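Local coordinates for protein 6'''-hydroxyparomomycin C oxidase (PDB 7DVE) that uses FAD to oxidise the C3 hydroxyl of the sugar in C-glycosides such as isoorientin and mangiferin, passing the electrons to molecular oxygen and releasing hydrogen peroxide, at residues V114-S119 with L443-T448; F232-V237 with D254-E259; T238-E243 with Q279-S284. One frame throughout, in Å; residues are numbered along the deposited sequence.

How the interactions relate
Along the chain, 114-119 comes first and 443-448 last; all of interactions 2 and 3 falls between them, in the order 232-237, 238-243, 254-259, 279-284, so the segments of those two alternate. Interactions 2 and 3 share strand 235-243, their centres lie about 16 Å apart, and they touch where V237 CG1 packs on L280 CD2 at 3.8 Å. Interaction 1 is near the centre of the chain, its centre about 23 Å and 20 Å from those of interactions 2 and 3, and touches neither. FAD spans this gap: interaction 1 borders its isoalloxazine and, through S118 and S119, its adenosine ribose, interaction 2 reads its adenine, and interaction 3 backs the adenine-binding strand from helix 276-283.

Interaction 1 of 3, residues V114-S119 with L443-T448; sequences VAAFSS and LHYQGT. With FAD (flavin-adenine dinucleotide), chain C.
The phenol ring of Y445 carries A116 at its edge, where CE2 lies 3.6 Å from A116 O, close to the ring plane. On one face is the backbone of L443, two residues earlier: L443 C is 3.9 Å above the plane of the Y445 ring, offset toward the rim. A second flat group, the H444 imidazole, takes no part in the touch between 114-119 and 443-448 but lies next to the cofactor, which approaches its ring obliquely; F372 meets it with ring planes only about 15° apart.

The hydroxyl does the polar work. With chi1 at -42°, CG of Y445 lies beside its backbone N and opposite the carbonyl carbon, which sends the ring toward 114-119. There A116 N donates to Y445 OH at 2.9 Å with an N-H...O angle of 148°, while the same oxygen bonds to G440 O, a few residues earlier in its own loop. The buried hydroxyl is thus satisfied as both acceptor and donor, and A115 CB rests alongside at 4.0 Å from Y445 OH.

L443 divides its two methyl groups between protein and flavin. CD2 packs on A116 CB at 3.6 Å, whereas CD1 lies over the dimethylbenzene end of the isoalloxazine, 3.3 Å from FAD C8. Further along, H444 NE2 is 3.8 Å from FAD N1 and 4.8 Å from FAD N5.

H444 is the probable proton acceptor of this GMC oxidoreductase, and N5 is the flavin atom that takes up hydride in this family. H444 ND1 bonds to Q298 OE1, which constrains the imidazole's rotation. L443 CD1 and H444 NE2 thus stand over the same flavin face, and Y445 ties their loop to the chain bearing S118, an arrangement consistent with holding base and flavin in register for catalysis.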
loop_
_atom_site.group_PDB
_atom_site.type_symbol
_atom_site.label_atom_id
_atom_site.label_comp_id
_atom_site.label_asym_id
_atom_site.label_seq_id
_atom_site.Cartn_x
_atom_site.Cartn_y
_atom_site.Cartn_z
ATOM N N VAL A 114 10.268 7.785 -9.873
ATOM C CA VAL A 114 8.805 7.806 -9.892
ATOM C C VAL A 114 8.174 7.429 -8.542
ATOM O O VAL A 114 7.067 6.873 -8.498
ATOM C CB VAL A 114 8.256 6.892 -11.014
ATOM C CG1 VAL A 114 8.658 7.437 -12.387
ATOM C CG2 VAL A 114 8.706 5.438 -10.816
ATOM N N ALA A 115 8.843 7.737 -7.436
ATOM C CA ALA A 115 8.176 7.733 -6.136
ATOM C C ALA A 115 6.898 8.551 -6.219
ATOM O O ALA A 115 6.927 9.703 -6.653
ATOM C CB ALA A 115 9.101 8.315 -5.056
ATOM N N ALA A 116 5.770 7.953 -5.796
ATOM C CA ALA A 116 4.457 8.551 -6.013
ATOM C C ALA A 116 3.634 8.581 -4.728
ATOM O O ALA A 116 3.973 7.951 -3.725
ATOM C CB ALA A 116 3.692 7.819 -7.121
ATOM N N PHE A 117 2.538 9.349 -4.782
ATOM C CA PHE A 117 1.622 9.561 -3.673
ATOM C C PHE A 117 0.203 9.647 -4.218
ATOM O O PHE A 117 -0.001 9.896 -5.410
ATOM C CB PHE A 117 1.915 10.857 -2.906
ATOM C CG PHE A 117 3.373 11.123 -2.671
ATOM C CD1 PHE A 117 4.133 11.788 -3.627
ATOM C CD2 PHE A 117 3.971 10.744 -1.483
ATOM C CE1 PHE A 117 5.445 12.036 -3.426
ATOM C CE2 PHE A 117 5.323 10.999 -1.267
ATOM C CZ PHE A 117 6.054 11.650 -2.242
ATOM N N SER A 118 -0.773 9.480 -3.321
ATOM C CA SER A 118 -2.183 9.791 -3.566
ATOM C C SER A 118 -2.707 10.641 -2.414
ATOM O O SER A 118 -2.383 10.388 -1.256
ATOM C CB SER A 118 -3.068 8.526 -3.683
ATOM O OG SER A 118 -2.800 7.803 -4.865
ATOM N N SER A 119 -3.535 11.632 -2.722
ATOM C CA SER A 119 -4.103 12.518 -1.702
ATOM C C SER A 119 -5.616 12.517 -1.883
ATOM O O SER A 119 -6.142 13.260 -2.720
ATOM C CB SER A 119 -3.536 13.924 -1.810
ATOM O OG SER A 119 -2.253 13.995 -1.207
ATOM N N LEU A 443 5.549 1.334 -6.016
ATOM C CA LEU A 443 4.715 2.022 -5.033
ATOM C C LEU A 443 4.670 1.299 -3.701
ATOM O O LEU A 443 3.759 1.535 -2.910
ATOM C CB LEU A 443 3.297 2.240 -5.538
ATOM C CG LEU A 443 3.173 2.693 -6.988
ATOM C CD1 LEU A 443 1.797 2.295 -7.481
ATOM C CD2 LEU A 443 3.401 4.183 -7.109
ATOM N N HIS A 444 5.637 0.422 -3.443
ATOM C CA HIS A 444 5.791 -0.287 -2.172
ATOM C C HIS A 444 7.026 0.280 -1.477
ATOM O O HIS A 444 8.155 -0.131 -1.763
ATOM C CB HIS A 444 5.937 -1.790 -2.410
ATOM C CG HIS A 444 4.854 -2.379 -3.249
ATOM N ND1 HIS A 444 4.946 -3.642 -3.794
ATOM C CD2 HIS A 444 3.626 -1.911 -3.589
ATOM C CE1 HIS A 444 3.836 -3.910 -4.465
ATOM N NE2 HIS A 444 3.017 -2.883 -4.346
ATOM N N TYR A 445 6.821 1.238 -0.584
ATOM C CA TYR A 445 7.923 1.884 0.125
ATOM C C TYR A 445 7.848 1.473 1.599
ATOM O O TYR A 445 6.858 1.755 2.285
ATOM C CB TYR A 445 7.887 3.408 -0.048
ATOM C CG TYR A 445 7.550 3.879 -1.471
ATOM C CD1 TYR A 445 8.075 3.243 -2.606
ATOM C CD2 TYR A 445 6.708 4.959 -1.673
ATOM C CE1 TYR A 445 7.742 3.669 -3.898
ATOM C CE2 TYR A 445 6.375 5.387 -2.940
ATOM C CZ TYR A 445 6.878 4.747 -4.052
ATOM O OH TYR A 445 6.509 5.217 -5.306
ATOM N N GLN A 446 8.888 0.796 2.074
ATOM C CA GLN A 446 8.921 0.255 3.413
ATOM C C GLN A 446 10.051 0.896 4.209
ATOM O O GLN A 446 10.923 1.585 3.666
ATOM C CB GLN A 446 9.107 -1.272 3.383
ATOM C CG GLN A 446 7.915 -2.080 2.804
ATOM C CD GLN A 446 7.749 -1.917 1.302
ATOM O OE1 GLN A 446 6.630 -1.734 0.818
ATOM N NE2 GLN A 446 8.858 -1.997 0.549
ATOM N N GLY A 447 10.019 0.656 5.525
ATOM C CA GLY A 447 11.204 0.757 6.346
ATOM C C GLY A 447 11.478 2.108 6.968
ATOM O O GLY A 447 12.292 2.177 7.875
ATOM N N THR A 448 10.804 3.175 6.538
ATOM C CA THR A 448 11.204 4.509 6.982
ATOM C C THR A 448 10.828 4.784 8.429
ATOM O O THR A 448 11.365 5.729 9.026
ATOM C CB THR A 448 10.586 5.587 6.090
ATOM O OG1 THR A 448 9.180 5.367 6.007
ATOM C CG2 THR A 448 11.191 5.546 4.687
HETATM P PA FAD C . -1.854 5.502 1.710
HETATM O O1A FAD C . -0.966 6.396 0.927
HETATM O O2A FAD C . -2.607 4.441 1.001
HETATM O O5B FAD C . -2.831 6.541 2.462
HETATM C C5B FAD C . -2.259 7.586 3.254
HETATM C C4B FAD C . -3.200 8.762 3.309
HETATM O O4B FAD C . -2.560 9.730 4.192
HETATM C C3B FAD C . -3.301 9.457 1.935
HETATM O O3B FAD C . -4.696 9.587 1.599
HETATM C C2B FAD C . -2.684 10.830 2.242
HETATM O O2B FAD C . -3.341 11.881 1.528
HETATM C C1B FAD C . -2.973 11.004 3.719
HETATM N N9A FAD C . -2.070 12.049 4.324
HETATM C C8A FAD C . -0.737 12.007 4.163
HETATM N N7A FAD C . -0.199 13.045 4.813
HETATM C C5A FAD C . -1.189 13.742 5.374
HETATM C C6A FAD C . -1.171 14.844 6.137
HETATM N N6A FAD C . 0.028 15.370 6.385
HETATM N N1A FAD C . -2.295 15.398 6.632
HETATM C C2A FAD C . -3.513 14.787 6.328
HETATM N N3A FAD C . -3.509 13.623 5.538
HETATM C C4A FAD C . -2.348 13.125 5.078
HETATM N N1 FAD C . -0.405 -2.592 -2.772
HETATM C C2 FAD C . -0.532 -3.948 -2.525
HETATM O O2 FAD C . -0.288 -4.350 -1.393
HETATM N N3 FAD C . -0.917 -4.823 -3.554
HETATM C C4 FAD C . -1.223 -4.313 -4.835
HETATM O O4 FAD C . -1.583 -5.090 -5.726
HETATM C C4X FAD C . -1.090 -2.948 -5.066
HETATM N N5 FAD C . -1.312 -2.399 -6.286
HETATM C C5X FAD C . -1.304 -1.042 -6.428
HETATM C C6 FAD C . -1.670 -0.442 -7.648
HETATM C C7 FAD C . -1.726 0.938 -7.806
HETATM C C7M FAD C . -2.142 1.565 -9.160
HETATM C C8 FAD C . -1.402 1.759 -6.724
HETATM C C8M FAD C . -1.457 3.290 -6.885
HETATM C C9 FAD C . -1.028 1.174 -5.507
HETATM C C9A FAD C . -0.969 -0.223 -5.349
HETATM N N10 FAD C . -0.591 -0.792 -4.182
HETATM C C10 FAD C . -0.687 -2.113 -4.020
HETATM C "C1'" FAD C . -0.087 -0.002 -3.022
HETATM C "C2'" FAD C . -1.132 0.315 -1.945
HETATM O "O2'" FAD C . -2.098 1.220 -2.503
HETATM C "C3'" FAD C . -0.440 0.905 -0.671
HETATM O "O3'" FAD C . 0.483 -0.050 -0.130
HETATM C "C4'" FAD C . -1.458 1.187 0.435
HETATM O "O4'" FAD C . -2.447 2.085 -0.046
HETATM C "C5'" FAD C . -0.757 1.827 1.664
HETATM O "O5'" FAD C . -1.736 2.294 2.614
HETATM P P FAD C . -1.452 3.465 3.694
HETATM O O1P FAD C . -2.697 3.912 4.376
HETATM O O2P FAD C . -0.317 2.974 4.505
HETATM O O3P FAD C . -1.022 4.805 2.895
#

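Interaction 2 of 3, residues F232-V237 with D254-E259; sequences FDESLV and DVRTGE. With FAD (flavin-adenine dinucleotide), chain C.
E234 and V255 make the firm part of this contact through their backbones: V255 N donates to E234 O at 3.0 Å with an angle of 166°. Next to it S235 and D254 form an antiparallel non-hydrogen-bonded pair, and V255 CG2 lies 4.1 Å from L236 CB. S235 OG turns back onto D233 O at 2.9 Å and also bonds to the hydroxyl of Y6. Just beyond the bridge, V237 N donates to adenine N1A of FAD at 3.1 Å.

D254 organises the turn that follows. Its CG is anti to the backbone N (chi1 -175°), which lets OD2 accept from T257 N as an Asx motif, while OD1 offers its syn lone pair to R256 NH2 at 3.2 Å, nearly in the guanidinium plane.

Across the segments, R256 is held far more loosely on the solvent side. D233 OD1 stands 3.6 Å from R256 NH1, and E234 OE2 is 3.8 Å from the same nitrogen; both carboxylate oxygens lie well out of the guanidinium plane, so these long salt bridges rest on charge without a directed N-H. E234 CB lies over one face of that group, toward its rim. The E234 and R256 side chains cross at about a right angle, their planar ends inclined by 36°, and E234 OE1 reaches R256 CG at 3.4 Å. The other oxygen of D233, OD2, is taken by T45.

The contact lies where strand 229-232, outermost in the parallel FAD-binding sheet, passes through D233 and E234 into strand 235-243 of the three-stranded antiparallel sheet. Segment 254-259 links that sheet's other two strands, 246-254 and 260-264.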
loop_
_atom_site.group_PDB
_atom_site.type_symbol
_atom_site.label_atom_id
_atom_site.label_comp_id
_atom_site.label_asym_id
_atom_site.label_seq_id
_atom_site.Cartn_x
_atom_site.Cartn_y
_atom_site.Cartn_z
ATOM N N PHE A 232 -12.710 13.931 8.678
ATOM C CA PHE A 232 -12.525 15.249 8.094
ATOM C C PHE A 232 -11.610 15.083 6.889
ATOM O O PHE A 232 -10.401 14.884 7.054
ATOM C CB PHE A 232 -11.918 16.210 9.108
ATOM C CG PHE A 232 -12.724 16.343 10.358
ATOM C CD1 PHE A 232 -12.501 15.498 11.434
ATOM C CD2 PHE A 232 -13.726 17.297 10.452
ATOM C CE1 PHE A 232 -13.249 15.614 12.592
ATOM C CE2 PHE A 232 -14.483 17.415 11.606
ATOM C CZ PHE A 232 -14.246 16.570 12.675
ATOM N N ASP A 233 -12.190 15.142 5.688
ATOM C CA ASP A 233 -11.386 15.250 4.480
ATOM C C ASP A 233 -10.873 16.686 4.331
ATOM O O ASP A 233 -11.239 17.587 5.096
ATOM C CB ASP A 233 -12.176 14.777 3.242
ATOM C CG ASP A 233 -13.333 15.719 2.821
ATOM O OD1 ASP A 233 -13.471 16.858 3.332
ATOM O OD2 ASP A 233 -14.130 15.285 1.949
ATOM N N GLU A 234 -10.005 16.890 3.339
ATOM C CA GLU A 234 -9.429 18.204 3.080
ATOM C C GLU A 234 -8.958 18.849 4.389
ATOM O O GLU A 234 -9.262 20.001 4.699
ATOM C CB GLU A 234 -10.426 19.093 2.333
ATOM C CG GLU A 234 -11.060 18.413 1.118
ATOM C CD GLU A 234 -11.811 19.382 0.222
ATOM O OE1 GLU A 234 -11.208 20.369 -0.242
ATOM O OE2 GLU A 234 -13.015 19.160 -0.015
ATOM N N SER A 235 -8.226 18.068 5.177
ATOM C CA SER A 235 -7.749 18.496 6.489
ATOM C C SER A 235 -6.283 18.105 6.605
ATOM O O SER A 235 -5.969 16.918 6.759
ATOM C CB SER A 235 -8.576 17.871 7.607
ATOM O OG SER A 235 -9.893 18.394 7.587
ATOM N N LEU A 236 -5.393 19.095 6.527
ATOM C CA LEU A 236 -3.962 18.843 6.565
ATOM C C LEU A 236 -3.447 18.901 7.994
ATOM O O LEU A 236 -3.658 19.890 8.696
ATOM C CB LEU A 236 -3.213 19.855 5.702
ATOM C CG LEU A 236 -1.687 19.849 5.830
ATOM C CD1 LEU A 236 -1.084 18.567 5.255
ATOM C CD2 LEU A 236 -1.102 21.075 5.149
ATOM N N VAL A 237 -2.778 17.843 8.420
ATOM C CA VAL A 237 -2.096 17.828 9.706
ATOM C C VAL A 237 -0.681 18.347 9.477
ATOM O O VAL A 237 0.096 17.742 8.728
ATOM C CB VAL A 237 -2.092 16.421 10.326
ATOM C CG1 VAL A 237 -1.288 16.390 11.628
ATOM C CG2 VAL A 237 -3.517 15.959 10.592
ATOM N N ASP A 254 -7.754 23.466 7.816
ATOM C CA ASP A 254 -8.829 23.210 6.871
ATOM C C ASP A 254 -8.376 23.723 5.513
ATOM O O ASP A 254 -8.195 24.931 5.330
ATOM C CB ASP A 254 -10.130 23.862 7.320
ATOM C CG ASP A 254 -11.291 23.504 6.413
ATOM O OD1 ASP A 254 -11.631 22.305 6.318
ATOM O OD2 ASP A 254 -11.862 24.409 5.782
ATOM N N VAL A 255 -8.177 22.799 4.568
ATOM C CA VAL A 255 -7.580 23.135 3.277
ATOM C C VAL A 255 -8.442 24.135 2.521
ATOM O O VAL A 255 -7.934 24.923 1.713
ATOM C CB VAL A 255 -7.344 21.841 2.465
ATOM C CG1 VAL A 255 -7.029 22.147 1.003
ATOM C CG2 VAL A 255 -6.227 21.009 3.095
ATOM N N ARG A 256 -9.747 24.148 2.787
ATOM C CA ARG A 256 -10.641 25.032 2.044
ATOM C C ARG A 256 -10.570 26.475 2.544
ATOM O O ARG A 256 -10.508 27.408 1.737
ATOM C CB ARG A 256 -12.069 24.490 2.113
ATOM C CG ARG A 256 -12.186 23.047 1.635
ATOM C CD ARG A 256 -13.458 22.357 2.116
ATOM N NE ARG A 256 -13.274 21.740 3.426
ATOM C CZ ARG A 256 -14.003 20.735 3.896
ATOM N NH1 ARG A 256 -14.938 20.152 3.156
ATOM N NH2 ARG A 256 -13.770 20.284 5.130
ATOM N N THR A 257 -10.571 26.681 3.863
ATOM C CA THR A 257 -10.536 28.021 4.439
ATOM C C THR A 257 -9.162 28.440 4.942
ATOM O O THR A 257 -8.924 29.641 5.096
ATOM C CB THR A 257 -11.533 28.139 5.600
ATOM O OG1 THR A 257 -10.915 27.672 6.804
ATOM C CG2 THR A 257 -12.793 27.346 5.332
ATOM N N GLY A 258 -8.265 27.497 5.213
ATOM C CA GLY A 258 -6.927 27.826 5.648
ATOM C C GLY A 258 -6.751 28.015 7.138
ATOM O O GLY A 258 -5.615 28.213 7.588
ATOM N N GLU A 259 -7.826 27.965 7.920
ATOM C CA GLU A 259 -7.697 28.161 9.357
ATOM C C GLU A 259 -7.074 26.934 10.013
ATOM O O GLU A 259 -7.394 25.791 9.672
ATOM C CB GLU A 259 -9.056 28.455 9.994
ATOM C CG GLU A 259 -10.119 27.408 9.717
ATOM C CD GLU A 259 -11.071 27.211 10.877
ATOM O OE1 GLU A 259 -10.996 26.141 11.526
ATOM O OE2 GLU A 259 -11.878 28.130 11.152
HETATM P PA FAD C . -1.854 5.502 1.710
HETATM O O1A FAD C . -0.966 6.396 0.927
HETATM O O2A FAD C . -2.607 4.441 1.001
HETATM O O5B FAD C . -2.831 6.541 2.462
HETATM C C5B FAD C . -2.259 7.586 3.254
HETATM C C4B FAD C . -3.200 8.762 3.309
HETATM O O4B FAD C . -2.560 9.730 4.192
HETATM C C3B FAD C . -3.301 9.457 1.935
HETATM O O3B FAD C . -4.696 9.587 1.599
HETATM C C2B FAD C . -2.684 10.830 2.242
HETATM O O2B FAD C . -3.341 11.881 1.528
HETATM C C1B FAD C . -2.973 11.004 3.719
HETATM N N9A FAD C . -2.070 12.049 4.324
HETATM C C8A FAD C . -0.737 12.007 4.163
HETATM N N7A FAD C . -0.199 13.045 4.813
HETATM C C5A FAD C . -1.189 13.742 5.374
HETATM C C6A FAD C . -1.171 14.844 6.137
HETATM N N6A FAD C . 0.028 15.370 6.385
HETATM N N1A FAD C . -2.295 15.398 6.632
HETATM C C2A FAD C . -3.513 14.787 6.328
HETATM N N3A FAD C . -3.509 13.623 5.538
HETATM C C4A FAD C . -2.348 13.125 5.078
HETATM N N1 FAD C . -0.405 -2.592 -2.772
HETATM C C2 FAD C . -0.532 -3.948 -2.525
HETATM O O2 FAD C . -0.288 -4.350 -1.393
HETATM N N3 FAD C . -0.917 -4.823 -3.554
HETATM C C4 FAD C . -1.223 -4.313 -4.835
HETATM O O4 FAD C . -1.583 -5.090 -5.726
HETATM C C4X FAD C . -1.090 -2.948 -5.066
HETATM N N5 FAD C . -1.312 -2.399 -6.286
HETATM C C5X FAD C . -1.304 -1.042 -6.428
HETATM C C6 FAD C . -1.670 -0.442 -7.648
HETATM C C7 FAD C . -1.726 0.938 -7.806
HETATM C C7M FAD C . -2.142 1.565 -9.160
HETATM C C8 FAD C . -1.402 1.759 -6.724
HETATM C C8M FAD C . -1.457 3.290 -6.885
HETATM C C9 FAD C . -1.028 1.174 -5.507
HETATM C C9A FAD C . -0.969 -0.223 -5.349
HETATM N N10 FAD C . -0.591 -0.792 -4.182
HETATM C C10 FAD C . -0.687 -2.113 -4.020
HETATM C "C1'" FAD C . -0.087 -0.002 -3.022
HETATM C "C2'" FAD C . -1.132 0.315 -1.945
HETATM O "O2'" FAD C . -2.098 1.220 -2.503
HETATM C "C3'" FAD C . -0.440 0.905 -0.671
HETATM O "O3'" FAD C . 0.483 -0.050 -0.130
HETATM C "C4'" FAD C . -1.458 1.187 0.435
HETATM O "O4'" FAD C . -2.447 2.085 -0.046
HETATM C "C5'" FAD C . -0.757 1.827 1.664
HETATM O "O5'" FAD C . -1.736 2.294 2.614
HETATM P P FAD C . -1.452 3.465 3.694
HETATM O O1P FAD C . -2.697 3.912 4.376
HETATM O O2P FAD C . -0.317 2.974 4.505
HETATM O O3P FAD C . -1.022 4.805 2.895
#

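Interaction 3 of 3, residues T238-E243 with Q279-S284; sequences TRVLVE and QLLWAS
S284 meets V240 and R239 just past the end of helix 276-283, and its short side chain makes the contact's one cross-segment hydrogen bond. CB comes first, 3.5 Å from V240 N and close to V240 O as well, so it sits directly against the peptide edge of the strand. At the tip, OG accepts from V240 N at 2.7 Å with a nearly straight angle of 175°. Because chi1 is -42°, OG lies beside its own backbone N, and from there it also donates to L280 O at 2.7 Å. That carbonyl takes S284 N too, the two donors arriving from opposite faces of its plane. The hydroxyl therefore relays a bond from a strand N-H to a carbonyl of the last helical turn, and the two bonds, one accepted and one donated, fix the direction of its O-H. R239 CG lies alongside, 3.8 Å from S284 OG.

The apolar half belongs to L280. Its CG is 3.9 Å from V240 CG2, the two side chains crossing at about a right angle, while CD1 turns instead toward the preceding strand residue, to R239 N at 3.6 Å. A283 CB approaches T238 O at 3.9 Å.

Helix 279-283 runs at 62° to strand 238-243, with a closest axis approach of 7.0 Å. Backbone bonds from T238 and R239 to V251 tie the strand to 246-254. L280 and L281 touch both V240 of this antiparallel sheet and V270 of strand 267-270 in the parallel sheet, which precedes the helix in the chain; V240 itself also reaches V270.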
loop_
_atom_site.group_PDB
_atom_site.type_symbol
_atom_site.label_atom_id
_atom_site.label_comp_id
_atom_site.label_asym_id
_atom_site.label_seq_id
_atom_site.Cartn_x
_atom_site.Cartn_y
_atom_site.Cartn_z
ATOM N N THR A 238 -0.356 19.486 10.100
ATOM C CA THR A 238 0.961 20.091 9.964
ATOM C C THR A 238 1.892 19.763 11.122
ATOM O O THR A 238 3.110 19.915 10.976
ATOM C CB THR A 238 0.841 21.612 9.838
ATOM O OG1 THR A 238 0.073 22.116 10.933
ATOM C CG2 THR A 238 0.138 21.981 8.559
ATOM N N ARG A 239 1.361 19.284 12.249
ATOM C CA ARG A 239 2.185 19.067 13.428
ATOM C C ARG A 239 1.518 18.062 14.360
ATOM O O ARG A 239 0.300 18.094 14.553
ATOM C CB ARG A 239 2.421 20.387 14.166
ATOM C CG ARG A 239 3.706 20.441 14.952
ATOM C CD ARG A 239 3.822 21.744 15.773
ATOM N NE ARG A 239 3.201 22.882 15.102
ATOM C CZ ARG A 239 2.700 23.945 15.721
ATOM N NH1 ARG A 239 2.728 24.055 17.041
ATOM N NH2 ARG A 239 2.171 24.930 14.996
ATOM N N VAL A 240 2.329 17.183 14.939
ATOM C CA VAL A 240 1.928 16.402 16.101
ATOM C C VAL A 240 2.274 17.207 17.348
ATOM O O VAL A 240 3.449 17.496 17.604
ATOM C CB VAL A 240 2.621 15.034 16.128
ATOM C CG1 VAL A 240 2.243 14.280 17.411
ATOM C CG2 VAL A 240 2.265 14.222 14.876
ATOM N N LEU A 241 1.249 17.586 18.112
ATOM C CA LEU A 241 1.465 18.307 19.359
ATOM C C LEU A 241 1.991 17.346 20.410
ATOM O O LEU A 241 1.320 16.364 20.757
ATOM C CB LEU A 241 0.167 18.956 19.836
ATOM C CG LEU A 241 -0.380 20.108 18.990
ATOM C CD1 LEU A 241 -1.808 20.446 19.393
ATOM C CD2 LEU A 241 0.523 21.327 19.116
ATOM N N VAL A 242 3.191 17.626 20.907
ATOM C CA VAL A 242 3.805 16.884 21.999
ATOM C C VAL A 242 3.819 17.770 23.240
ATOM O O VAL A 242 4.067 18.979 23.152
ATOM C CB VAL A 242 5.222 16.415 21.610
ATOM C CG1 VAL A 242 5.977 17.550 20.941
ATOM C CG2 VAL A 242 5.989 15.923 22.843
ATOM N N GLU A 243 3.531 17.171 24.395
ATOM C CA GLU A 243 3.419 17.907 25.647
ATOM C C GLU A 243 3.722 16.977 26.813
ATOM O O GLU A 243 3.213 15.855 26.862
ATOM C CB GLU A 243 2.022 18.529 25.774
ATOM C CG GLU A 243 1.456 18.587 27.186
ATOM C CD GLU A 243 -0.069 18.680 27.183
ATOM O OE1 GLU A 243 -0.595 19.782 26.904
ATOM O OE2 GLU A 243 -0.739 17.639 27.416
ATOM N N GLN A 279 7.797 12.758 7.196
ATOM C CA GLN A 279 7.672 14.203 6.998
ATOM C C GLN A 279 6.990 14.878 8.184
ATOM O O GLN A 279 7.512 15.854 8.748
ATOM C CB GLN A 279 6.902 14.490 5.708
ATOM C CG GLN A 279 6.923 15.949 5.277
ATOM C CD GLN A 279 6.094 16.182 4.038
ATOM O OE1 GLN A 279 5.007 15.606 3.875
ATOM N NE2 GLN A 279 6.606 17.009 3.140
ATOM N N LEU A 280 5.807 14.375 8.565
ATOM C CA LEU A 280 5.059 14.982 9.658
ATOM C C LEU A 280 5.831 14.891 10.966
ATOM O O LEU A 280 5.871 15.859 11.737
ATOM C CB LEU A 280 3.687 14.319 9.784
ATOM C CG LEU A 280 2.869 14.665 11.027
ATOM C CD1 LEU A 280 2.649 16.174 11.117
ATOM C CD2 LEU A 280 1.542 13.911 11.004
ATOM N N LEU A 281 6.474 13.743 11.225
ATOM C CA LEU A 281 7.231 13.607 12.471
ATOM C C LEU A 281 8.415 14.576 12.501
ATOM O O LEU A 281 8.680 15.206 13.527
ATOM C CB LEU A 281 7.705 12.159 12.671
ATOM C CG LEU A 281 6.717 10.973 12.813
ATOM C CD1 LEU A 281 7.264 9.872 13.720
ATOM C CD2 LEU A 281 5.336 11.408 13.270
ATOM N N TRP A 282 9.120 14.729 11.377
ATOM C CA TRP A 282 10.221 15.696 11.302
ATOM C C TRP A 282 9.720 17.115 11.544
ATOM O O TRP A 282 10.282 17.854 12.358
ATOM C CB TRP A 282 10.926 15.592 9.946
ATOM C CG TRP A 282 11.994 16.641 9.720
ATOM C CD1 TRP A 282 11.824 17.895 9.203
ATOM C CD2 TRP A 282 13.392 16.506 9.989
ATOM N NE1 TRP A 282 13.029 18.557 9.154
ATOM C CE2 TRP A 282 14.006 17.723 9.630
ATOM C CE3 TRP A 282 14.182 15.475 10.502
ATOM C CZ2 TRP A 282 15.378 17.936 9.768
ATOM C CZ3 TRP A 282 15.550 15.693 10.656
ATOM C CH2 TRP A 282 16.130 16.910 10.291
ATOM N N ALA A 283 8.643 17.503 10.856
ATOM C CA ALA A 283 8.052 18.820 11.072
ATOM C C ALA A 283 7.643 19.041 12.525
ATOM O O ALA A 283 7.647 20.185 12.995
ATOM C CB ALA A 283 6.843 19.010 10.159
ATOM N N SER A 284 7.290 17.980 13.253
ATOM C CA SER A 284 6.873 18.134 14.643
ATOM C C SER A 284 8.029 18.034 15.637
ATOM O O SER A 284 7.788 18.070 16.853
ATOM C CB SER A 284 5.810 17.092 14.997
ATOM O OG SER A 284 4.871 16.959 13.947
#